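Local coordinates for protein betaine aldehyde dehydrogenase (PDB 4QTO) that catalyses the NAD-dependent oxidation of betaine aldehyde to glycine betaine, as a member of the aldehyde dehydrogenase family, at residues Val174-Pro179 with Glu498-Ser503. Sequence-based numbering, arbitrary orientation.
Sequences VTQITP and EEYLVS
Tyr500 reaches from the turn before strand 501-509 to Val174 and Gln176, two residues whose side chains leave the same side of strand 162-177. The amide of Gln176 gives an N-H from NE2 to Tyr500 OH, at 3.2 Å. The bond is bent, 144° at the hydrogen, and the hydroxyl oxygen sits 22° out of the amide plane. Gln176 NE2 also lies 3.5 Å from Tyr500 CE2, with amide and ring planes steeply inclined at 79°. The Gln176 chain is extended beyond CG, which carries the amide out from the strand to the phenol end of the ring.

Val174 packs along the CD2-CE2 side of the same ring. Both methyls take part: Val174 CG1 is 3.6 Å from Tyr500 CE2, and Val174 CG2 is 3.8 Å from Tyr500 CD2. The side chains of Val174 and Tyr500 cross at about a right angle. Tyr500 CE2 is thus approached by both Val174 and the glutamine nitrogen.

All three residues are buried. Gln176 NE2 has a second, weak hydrogen bond to Lys190 O of helix 183-197. Pro193 and Ala194 of that helix and Leu252 of strand 252-256 also pack on Tyr500, so the ring is packed between helix 183-197 and the sheet in the Rossmann-type domain.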
ATOM      1  N   VAL A 174     -12.781  20.830   9.425  0.50  9.36           N
ATOM      2  CA  VAL A 174     -13.854  20.051   8.844  0.50 10.36           C
ATOM      3  C   VAL A 174     -15.181  20.327   9.536  0.50 10.00           C
ATOM      4  O   VAL A 174     -15.219  20.447  10.769  0.50 10.96           O
ATOM      5  CB  VAL A 174     -13.592  18.537   8.971  0.50 11.06           C
ATOM      6  CG1 VAL A 174     -14.685  17.754   8.242  0.50 12.84           C
ATOM      7  CG2 VAL A 174     -12.210  18.188   8.432  0.50 11.98           C
ATOM      8  N   THR A 175     -16.247  20.436   8.749  1.00  9.41           N
ATOM      9  CA  THR A 175     -17.604  20.573   9.289  1.00  9.21           C
ATOM     10  C   THR A 175     -18.280  19.214   9.053  1.00  9.14           C
ATOM     11  O   THR A 175     -18.094  18.554   8.012  1.00  9.82           O
ATOM     12  CB  THR A 175     -18.386  21.746   8.747  1.00 10.60           C
ATOM     13  OG1 THR A 175     -18.449  21.655   7.338  1.00 10.94           O
ATOM     14  CG2 THR A 175     -17.735  23.055   9.187  1.00 10.46           C
ATOM     15  N   GLN A 176     -19.063  18.788  10.036  1.00  8.81           N
ATOM     16  CA  GLN A 176     -19.618  17.450  10.063  1.00  8.55           C
ATOM     17  C   GLN A 176     -21.088  17.554  10.455  1.00  9.03           C
ATOM     18  O   GLN A 176     -21.395  18.083  11.523  1.00 11.00           O
ATOM     19  CB  GLN A 176     -18.840  16.582  11.048  1.00  9.20           C
ATOM     20  CG  GLN A 176     -17.359  16.450  10.685  1.00  8.89           C
ATOM     21  CD  GLN A 176     -16.524  15.736  11.720  1.00  9.61           C
ATOM     22  OE1 GLN A 176     -16.748  15.853  12.913  1.00 11.05           O
ATOM     23  NE2 GLN A 176     -15.526  15.005  11.241  1.00  9.83           N
ATOM     24  N   ILE A 177     -21.966  17.041   9.609  1.00  9.25           N
ATOM     25  CA  ILE A 177     -23.442  17.156   9.812  1.00  9.82           C
ATOM     26  C   ILE A 177     -24.000  15.748   9.749  1.00  9.74           C
ATOM     27  O   ILE A 177     -23.809  15.037   8.763  1.00  9.95           O
ATOM     28  CB  ILE A 177     -24.070  18.068   8.747  1.00 12.41           C
ATOM     29  CG1 ILE A 177     -23.480  19.479   8.867  1.00 14.97           C
ATOM     30  CG2 ILE A 177     -25.571  18.068   8.885  1.00 13.15           C
ATOM     31  CD1 ILE A 177     -23.815  20.387   7.694  1.00 17.20           C
ATOM     32  N   THR A 178     -24.619  15.310  10.852  1.00 10.15           N
ATOM     33  CA  THR A 178     -25.083  13.950  11.002  1.00 10.49           C
ATOM     34  C   THR A 178     -26.612  13.819  11.019  1.00 11.25           C
ATOM     35  O   THR A 178     -27.336  14.798  11.279  1.00 11.12           O
ATOM     36  CB  THR A 178     -24.481  13.340  12.284  1.00 10.81           C
ATOM     37  OG1 THR A 178     -24.680  14.265  13.355  1.00 12.79           O
ATOM     38  CG2 THR A 178     -22.994  13.138  12.135  1.00 11.60           C
ATOM     39  N   PRO A 179     -27.114  12.608  10.738  1.00 11.26           N
ATOM     40  CA  PRO A 179     -28.565  12.356  10.614  1.00 11.13           C
ATOM     41  C   PRO A 179     -29.215  11.883  11.897  1.00 11.37           C
ATOM     42  O   PRO A 179     -28.540  11.561  12.892  1.00 10.80           O
ATOM     43  CB  PRO A 179     -28.599  11.233   9.568  1.00 12.24           C
ATOM     44  CG  PRO A 179     -27.447  10.434   9.941  1.00 11.73           C
ATOM     45  CD  PRO A 179     -26.366  11.401  10.345  1.00 13.06           C
ATOM     46  N   GLU A 498      -8.644   8.709   4.599  0.50 10.25           N
ATOM     47  CA  GLU A 498      -8.110   9.553   3.525  0.50 11.46           C
ATOM     48  C   GLU A 498      -8.922  10.801   3.213  0.50 11.79           C
ATOM     49  O   GLU A 498      -8.375  11.779   2.721  0.50 11.19           O
ATOM     50  CB  GLU A 498      -7.872   8.720   2.260  0.50 14.07           C
ATOM     51  CG  GLU A 498      -6.741   7.735   2.474  0.50 16.89           C
ATOM     52  CD  GLU A 498      -6.523   6.735   1.343  0.50 19.29           C
ATOM     53  OE1 GLU A 498      -7.299   6.704   0.366  0.50 21.51           O
ATOM     54  OE2 GLU A 498      -5.558   5.967   1.472  0.50 25.69           O
ATOM     55  N   GLU A 499     -10.214  10.798   3.533  1.00 10.49           N
ATOM     56  CA  GLU A 499     -11.035  11.976   3.330  1.00 11.62           C
ATOM     57  C   GLU A 499     -10.514  13.110   4.215  1.00  9.85           C
ATOM     58  O   GLU A 499     -10.675  14.297   3.875  1.00 10.18           O
ATOM     59  CB  GLU A 499     -12.508  11.799   3.705  1.00 12.86           C
ATOM     60  CG  GLU A 499     -13.239  10.735   2.910  1.00 16.15           C
ATOM     61  CD  GLU A 499     -13.574  11.129   1.485  1.00 18.49           C
ATOM     62  OE1 GLU A 499     -13.611  12.359   1.196  1.00 20.42           O
ATOM     63  OE2 GLU A 499     -13.769  10.168   0.657  1.00 17.20           O
ATOM     64  N   TYR A 500      -9.859  12.740   5.335  1.00  8.37           N
ATOM     65  CA  TYR A 500      -9.368  13.686   6.327  1.00  7.88           C
ATOM     66  C   TYR A 500      -7.888  14.035   6.167  1.00  8.43           C
ATOM     67  O   TYR A 500      -7.308  14.684   7.056  1.00  9.21           O
ATOM     68  CB  TYR A 500      -9.701  13.194   7.749  1.00  7.94           C
ATOM     69  CG  TYR A 500     -11.208  13.233   8.002  1.00  7.94           C
ATOM     70  CD1 TYR A 500     -12.039  12.162   7.693  1.00  8.51           C
ATOM     71  CD2 TYR A 500     -11.800  14.376   8.506  1.00  9.50           C
ATOM     72  CE1 TYR A 500     -13.416  12.256   7.835  1.00  8.85           C
ATOM     73  CE2 TYR A 500     -13.168  14.475   8.662  1.00 10.01           C
ATOM     74  CZ  TYR A 500     -13.968  13.419   8.331  1.00 10.10           C
ATOM     75  OH  TYR A 500     -15.347  13.513   8.470  1.00 10.67           O
ATOM     76  N   LEU A 501      -7.296  13.618   5.046  1.00  7.67           N
ATOM     77  CA  LEU A 501      -5.920  13.905   4.742  1.00  8.13           C
ATOM     78  C   LEU A 501      -5.829  14.686   3.433  1.00  8.68           C
ATOM     79  O   LEU A 501      -6.732  14.635   2.571  1.00  9.57           O
ATOM     80  CB  LEU A 501      -5.125  12.600   4.567  1.00  9.19           C
ATOM     81  CG  LEU A 501      -5.010  11.764   5.850  1.00 10.66           C
ATOM     82  CD1 LEU A 501      -4.397  10.411   5.516  1.00 13.40           C
ATOM     83  CD2 LEU A 501      -4.165  12.501   6.861  1.00 10.93           C
ATOM     84  N   VAL A 502      -4.696  15.363   3.280  1.00  7.95           N
ATOM     85  CA  VAL A 502      -4.370  16.063   2.034  1.00  8.49           C
ATOM     86  C   VAL A 502      -2.909  15.718   1.715  1.00  8.94           C
ATOM     87  O   VAL A 502      -2.080  15.605   2.625  1.00  9.34           O
ATOM     88  CB  VAL A 502      -4.594  17.572   2.132  1.00  9.55           C
ATOM     89  CG1 VAL A 502      -3.781  18.215   3.243  1.00  9.96           C
ATOM     90  CG2 VAL A 502      -4.363  18.238   0.780  1.00 10.45           C
ATOM     91  N   SER A 503      -2.620  15.516   0.430  1.00  9.21           N
ATOM     92  CA  SER A 503      -1.254  15.184   0.002  1.00  9.49           C
ATOM     93  C   SER A 503      -0.490  16.433  -0.395  1.00  8.76           C
ATOM     94  O   SER A 503      -1.013  17.308  -1.087  1.00  9.59           O
ATOM     95  CB  SER A 503      -1.295  14.278  -1.225  1.00 10.26           C
ATOM     96  OG  SER A 503      -1.860  13.022  -0.922  1.00 12.87           O
TER